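Local coordinates for glycosyl hydrolases family 2, sugar binding domain protein (Bacteroides uniformis str. 3978 T3 ii, PDB 6D1P) that probably hydrolyses O-glycosidic bonds as a gut bacterial beta-glucuronidase of glycosyl hydrolase family 2, at residues Ile719-Val733 with Ala797-Val811. Residues are numbered along the deposited sequence; the frame is centred on the assembly and turned at random.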
loop_
_atom_site.group_PDB
_atom_site.type_symbol
_atom_site.label_atom_id
_atom_site.label_comp_id
_atom_site.label_asym_id
_atom_site.label_seq_id
_atom_site.Cartn_x
_atom_site.Cartn_y
_atom_site.Cartn_z
ATOM N N ILE A 719 4.923 33.724 -3.832
ATOM C CA ILE A 719 5.891 32.702 -4.191
ATOM C C ILE A 719 6.319 32.959 -5.621
ATOM O O ILE A 719 5.473 33.089 -6.508
ATOM C CB ILE A 719 5.309 31.287 -4.046
ATOM C CG1 ILE A 719 4.642 31.117 -2.680
ATOM C CG2 ILE A 719 6.394 30.258 -4.264
ATOM C CD1 ILE A 719 3.885 29.813 -2.526
ATOM N N LEU A 720 7.621 33.038 -5.843
ATOM C CA LEU A 720 8.174 33.179 -7.177
ATOM C C LEU A 720 8.885 31.894 -7.558
ATOM O O LEU A 720 9.621 31.320 -6.751
ATOM C CB LEU A 720 9.164 34.341 -7.260
ATOM C CG LEU A 720 8.665 35.749 -6.950
ATOM C CD1 LEU A 720 9.782 36.752 -7.226
ATOM C CD2 LEU A 720 7.428 36.083 -7.762
ATOM N N LEU A 721 8.678 31.453 -8.789
ATOM C CA LEU A 721 9.396 30.310 -9.329
ATOM C C LEU A 721 10.397 30.771 -10.378
ATOM O O LEU A 721 10.101 31.660 -11.182
ATOM C CB LEU A 721 8.424 29.290 -9.934
ATOM C CG LEU A 721 7.725 28.447 -8.878
ATOM C CD1 LEU A 721 6.473 27.697 -9.430
ATOM C CD2 LEU A 721 8.746 27.486 -8.278
ATOM N N THR A 722 11.581 30.166 -10.357
ATOM C CA THR A 722 12.591 30.350 -11.385
ATOM C C THR A 722 13.218 28.994 -11.656
ATOM O O THR A 722 13.061 28.071 -10.863
ATOM C CB THR A 722 13.657 31.359 -10.934
ATOM O OG1 THR A 722 14.090 31.015 -9.612
ATOM C CG2 THR A 722 13.079 32.765 -10.911
ATOM N N GLN A 723 13.941 28.865 -12.772
ATOM C CA GLN A 723 14.722 27.658 -13.038
ATOM C C GLN A 723 16.209 27.986 -13.122
ATOM O O GLN A 723 16.593 29.030 -13.662
ATOM C CB GLN A 723 14.273 26.925 -14.322
ATOM C CG GLN A 723 13.545 27.761 -15.393
ATOM C CD GLN A 723 12.945 26.890 -16.508
ATOM O OE1 GLN A 723 13.597 25.965 -17.007
ATOM N NE2 GLN A 723 11.699 27.175 -16.885
ATOM N N THR A 724 17.037 27.074 -12.574
ATOM C CA THR A 724 18.509 27.198 -12.510
ATOM C C THR A 724 19.187 25.856 -12.839
ATOM O O THR A 724 20.055 25.375 -12.099
ATOM C CB THR A 724 18.963 27.684 -11.131
ATOM O OG1 THR A 724 17.900 27.529 -10.165
ATOM C CG2 THR A 724 19.391 29.119 -11.189
ATOM N N ALA A 725 18.791 25.270 -13.991
ATOM C CA ALA A 725 19.195 23.933 -14.423
ATOM C C ALA A 725 20.614 23.909 -14.964
ATOM O O ALA A 725 20.940 24.663 -15.889
ATOM C CB ALA A 725 18.250 23.456 -15.521
ATOM N N GLN A 726 21.457 23.026 -14.417
ATOM C CA GLN A 726 22.807 22.926 -14.945
ATOM C C GLN A 726 23.211 21.485 -15.192
ATOM O O GLN A 726 24.419 21.198 -15.250
ATOM C CB GLN A 726 23.817 23.631 -14.019
ATOM C CG GLN A 726 24.130 22.898 -12.708
ATOM C CD GLN A 726 22.894 22.622 -11.825
ATOM O OE1 GLN A 726 21.996 21.810 -12.178
ATOM N NE2 GLN A 726 22.864 23.273 -10.646
ATOM N N ASP A 727 22.249 20.582 -15.379
ATOM C CA ASP A 727 22.612 19.197 -15.604
ATOM C C ASP A 727 22.076 18.716 -16.934
ATOM O O ASP A 727 21.127 19.286 -17.462
ATOM C CB ASP A 727 22.106 18.312 -14.489
ATOM C CG ASP A 727 23.174 17.402 -13.975
ATOM O OD1 ASP A 727 24.264 17.922 -13.640
ATOM O OD2 ASP A 727 22.919 16.183 -13.937
ATOM N N ALA A 728 22.728 17.680 -17.486
ATOM C CA ALA A 728 22.241 17.092 -18.719
ATOM C C ALA A 728 20.958 16.304 -18.516
ATOM O O ALA A 728 20.265 16.013 -19.495
ATOM C CB ALA A 728 23.315 16.207 -19.335
ATOM N N GLU A 729 20.615 15.967 -17.274
ATOM C CA GLU A 729 19.431 15.167 -16.994
ATOM C C GLU A 729 18.322 15.908 -16.257
ATOM O O GLU A 729 17.179 15.444 -16.281
ATOM C CB GLU A 729 19.804 13.924 -16.168
ATOM C CG GLU A 729 20.998 13.161 -16.711
ATOM C CD GLU A 729 22.122 13.045 -15.694
ATOM O OE1 GLU A 729 21.839 13.092 -14.471
ATOM O OE2 GLU A 729 23.289 12.905 -16.125
ATOM N N THR A 730 18.615 17.019 -15.584
ATOM C CA THR A 730 17.646 17.599 -14.670
ATOM C C THR A 730 17.643 19.115 -14.772
ATOM O O THR A 730 18.643 19.741 -15.117
ATOM C CB THR A 730 17.911 17.192 -13.195
ATOM O OG1 THR A 730 19.017 17.938 -12.687
ATOM C CG2 THR A 730 18.228 15.695 -13.065
ATOM N N ILE A 731 16.495 19.685 -14.451
ATOM C CA ILE A 731 16.332 21.106 -14.222
ATOM C C ILE A 731 16.075 21.316 -12.737
ATOM O O ILE A 731 15.373 20.519 -12.098
ATOM C CB ILE A 731 15.179 21.671 -15.073
ATOM C CG1 ILE A 731 15.553 21.627 -16.560
ATOM C CG2 ILE A 731 14.809 23.082 -14.615
ATOM C CD1 ILE A 731 14.507 20.976 -17.443
ATOM N N LEU A 732 16.670 22.361 -12.181
ATOM C CA LEU A 732 16.433 22.740 -10.801
ATOM C C LEU A 732 15.438 23.886 -10.787
ATOM O O LEU A 732 15.669 24.914 -11.422
ATOM C CB LEU A 732 17.736 23.146 -10.107
ATOM C CG LEU A 732 17.594 23.521 -8.625
ATOM C CD1 LEU A 732 16.982 22.347 -7.838
ATOM C CD2 LEU A 732 18.927 23.976 -8.018
ATOM N N VAL A 733 14.327 23.705 -10.086
ATOM C CA VAL A 733 13.303 24.728 -9.955
ATOM C C VAL A 733 13.353 25.254 -8.529
ATOM O O VAL A 733 13.508 24.476 -7.578
ATOM C CB VAL A 733 11.908 24.158 -10.298
ATOM C CG1 VAL A 733 10.804 25.073 -9.811
ATOM C CG2 VAL A 733 11.784 23.937 -11.790
ATOM N N ALA A 797 4.032 25.424 -7.118
ATOM C CA ALA A 797 4.537 25.532 -5.750
ATOM C C ALA A 797 3.506 26.242 -4.888
ATOM O O ALA A 797 2.975 27.286 -5.281
ATOM C CB ALA A 797 5.882 26.278 -5.681
ATOM N N SER A 798 3.237 25.671 -3.712
ATOM C CA SER A 798 2.304 26.229 -2.748
ATOM C C SER A 798 2.896 26.161 -1.347
ATOM O O SER A 798 3.739 25.309 -1.051
ATOM C CB SER A 798 0.976 25.470 -2.765
ATOM O OG SER A 798 0.657 25.089 -4.089
ATOM N N ASP A 799 2.453 27.073 -0.486
ATOM C CA ASP A 799 2.653 26.896 0.942
ATOM C C ASP A 799 1.646 25.869 1.437
ATOM O O ASP A 799 0.460 25.923 1.088
ATOM C CB ASP A 799 2.502 28.213 1.704
ATOM C CG ASP A 799 1.092 28.738 1.684
ATOM O OD1 ASP A 799 0.582 29.053 0.585
ATOM O OD2 ASP A 799 0.486 28.818 2.771
ATOM N N SER A 800 2.126 24.909 2.224
ATOM C CA SER A 800 1.250 23.826 2.658
ATOM C C SER A 800 0.015 24.354 3.375
ATOM O O SER A 800 -1.051 23.735 3.307
ATOM C CB SER A 800 2.035 22.863 3.544
ATOM O OG SER A 800 3.208 22.469 2.851
ATOM N N LYS A 801 0.132 25.504 4.039
ATOM C CA LYS A 801 -1.001 26.110 4.725
ATOM C C LYS A 801 -1.984 26.786 3.774
ATOM O O LYS A 801 -3.053 27.202 4.226
ATOM C CB LYS A 801 -0.490 27.112 5.761
ATOM C CG LYS A 801 0.292 26.449 6.888
ATOM C CD LYS A 801 0.622 27.406 8.012
ATOM C CE LYS A 801 0.755 26.660 9.341
ATOM N NZ LYS A 801 1.245 27.550 10.439
ATOM N N ARG A 802 -1.643 26.927 2.492
ATOM C CA ARG A 802 -2.566 27.433 1.470
ATOM C C ARG A 802 -2.987 28.879 1.708
ATOM O O ARG A 802 -4.050 29.301 1.246
ATOM C CB ARG A 802 -3.816 26.550 1.356
ATOM C CG ARG A 802 -3.554 25.192 0.767
ATOM C CD ARG A 802 -2.725 25.294 -0.512
ATOM N NE ARG A 802 -2.562 23.982 -1.140
ATOM C CZ ARG A 802 -2.830 23.711 -2.418
ATOM N NH1 ARG A 802 -3.253 24.676 -3.244
ATOM N NH2 ARG A 802 -2.650 22.475 -2.879
ATOM N N ILE A 803 -2.180 29.656 2.425
ATOM C CA ILE A 803 -2.495 31.070 2.581
ATOM C C ILE A 803 -1.950 31.902 1.420
ATOM O O ILE A 803 -2.541 32.923 1.065
ATOM C CB ILE A 803 -1.994 31.608 3.937
ATOM C CG1 ILE A 803 -0.490 31.362 4.108
ATOM C CG2 ILE A 803 -2.805 30.989 5.071
ATOM C CD1 ILE A 803 0.091 31.849 5.442
ATOM N N LEU A 804 -0.852 31.494 0.808
ATOM C CA LEU A 804 -0.388 32.194 -0.376
ATOM C C LEU A 804 -1.016 31.564 -1.610
ATOM O O LEU A 804 -1.465 30.421 -1.582
ATOM C CB LEU A 804 1.141 32.149 -0.476
ATOM C CG LEU A 804 1.958 32.389 0.797
ATOM C CD1 LEU A 804 3.467 32.264 0.526
ATOM C CD2 LEU A 804 1.633 33.752 1.385
ATOM N N LYS A 805 -1.043 32.325 -2.701
ATOM C CA LYS A 805 -1.562 31.820 -3.960
ATOM C C LYS A 805 -0.506 30.961 -4.636
ATOM O O LYS A 805 0.684 31.291 -4.621
ATOM C CB LYS A 805 -1.979 32.974 -4.877
ATOM C CG LYS A 805 -3.217 33.765 -4.405
ATOM C CD LYS A 805 -4.527 33.145 -4.908
ATOM C CE LYS A 805 -5.724 33.447 -3.985
ATOM N NZ LYS A 805 -6.436 32.195 -3.521
ATOM N N THR A 806 -0.947 29.845 -5.208
ATOM C CA THR A 806 -0.047 28.880 -5.830
ATOM C C THR A 806 0.712 29.535 -6.970
ATOM O O THR A 806 0.160 30.349 -7.703
ATOM C CB THR A 806 -0.856 27.676 -6.355
ATOM O OG1 THR A 806 -1.325 26.894 -5.254
ATOM C CG2 THR A 806 -0.038 26.799 -7.280
ATOM N N ALA A 807 1.984 29.180 -7.117
ATOM C CA ALA A 807 2.793 29.657 -8.225
ATOM C C ALA A 807 2.977 28.549 -9.261
ATOM O O ALA A 807 2.990 27.363 -8.919
ATOM C CB ALA A 807 4.165 30.143 -7.723
ATOM N N LEU A 808 3.172 28.953 -10.528
ATOM C CA LEU A 808 3.384 28.036 -11.645
ATOM C C LEU A 808 4.555 28.488 -12.501
ATOM O O LEU A 808 4.778 29.682 -12.688
ATOM C CB LEU A 808 2.160 27.944 -12.571
ATOM C CG LEU A 808 0.823 27.565 -11.951
ATOM C CD1 LEU A 808 -0.234 27.707 -13.003
ATOM C CD2 LEU A 808 0.893 26.141 -11.408
ATOM N N ILE A 809 5.253 27.519 -13.084
ATOM C CA ILE A 809 6.286 27.802 -14.066
ATOM C C ILE A 809 6.275 26.701 -15.116
ATOM O O ILE A 809 6.151 25.516 -14.794
ATOM C CB ILE A 809 7.663 27.928 -13.393
ATOM C CG1 ILE A 809 8.754 28.279 -14.407
ATOM C CG2 ILE A 809 8.018 26.653 -12.646
ATOM C CD1 ILE A 809 10.097 28.655 -13.709
ATOM N N SER A 810 6.401 27.099 -16.377
ATOM C CA SER A 810 6.530 26.159 -17.477
ATOM C C SER A 810 7.996 25.827 -17.664
ATOM O O SER A 810 8.851 26.715 -17.647
ATOM C CB SER A 810 5.946 26.746 -18.767
ATOM O OG SER A 810 4.700 27.366 -18.488
ATOM N N VAL A 811 8.287 24.547 -17.836
ATOM C CA VAL A 811 9.653 24.052 -17.896
ATOM C C VAL A 811 9.861 23.448 -19.278
ATOM O O VAL A 811 9.289 22.396 -19.596
ATOM C CB VAL A 811 9.929 23.032 -16.782
ATOM C CG1 VAL A 811 11.310 22.449 -16.914
ATOM C CG2 VAL A 811 9.766 23.690 -15.432
HETATM O O HOH W 1 2.242 33.361 -4.825
#
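Ile719 enters the interface beside Leu804, the two side chains crossing at about a right angle with Ile719 CG1 3.6 Å from Leu804 CD1. With CG1 anti to its carbonyl carbon (chi1 -50°), Ile719 sends CD1 past Leu804 to the backbone of the opposing sheet, 3.7 Å from Asp799 N. A water joins the same ends: it accepts from Ile719 N and donates to Lys805 O. The turn beyond is fixed by the Asp799 carboxylate, which takes Leu804 N on OD1 from above its plane and Ile803 N on the syn lone pair of OD2; these bonds hold the backbone at Ile803 and Leu804, from which the Leu804 side chain meets Ile719.

Two residues on, Leu721 lies over Ala807 and Ile809. Leu721 CD1 reaches 3.5 Å from Ala807 O and 3.7 Å from Ile809 CG2, and both methyls of Leu721, CD1 and CD2, lie 4.1 Å from Ala797 CB. Cutting Leu721 back to an alanine is likely to open a gap between the sheets, leaving Ala797, Ala807 and Ile809 without the methyls packed on them. Gln723 extends across Ile809 and brings NE2 to 3.0 Å from Ser810 O, where the contact becomes more polar. After the hairpin, Ile731 meets Val811 tip to tip, CD1 to CG1 at 3.6 Å, and Val733 touches the other methyl of Val811 more loosely.

The alternation of Ile719, Leu721 and Gln723 toward the partner, with Leu720 and Thr722 turned away, marks face-to-face packing. Strands 719-723 and 807-811 run nearly parallel, 16° apart, with axes 6.6 Å apart at closest approach. They are the outermost strands, within this chain, of separate antiparallel sheets, and the aliphatic layer between them is consistent with a beta-sandwich at the C-terminal end of the chain.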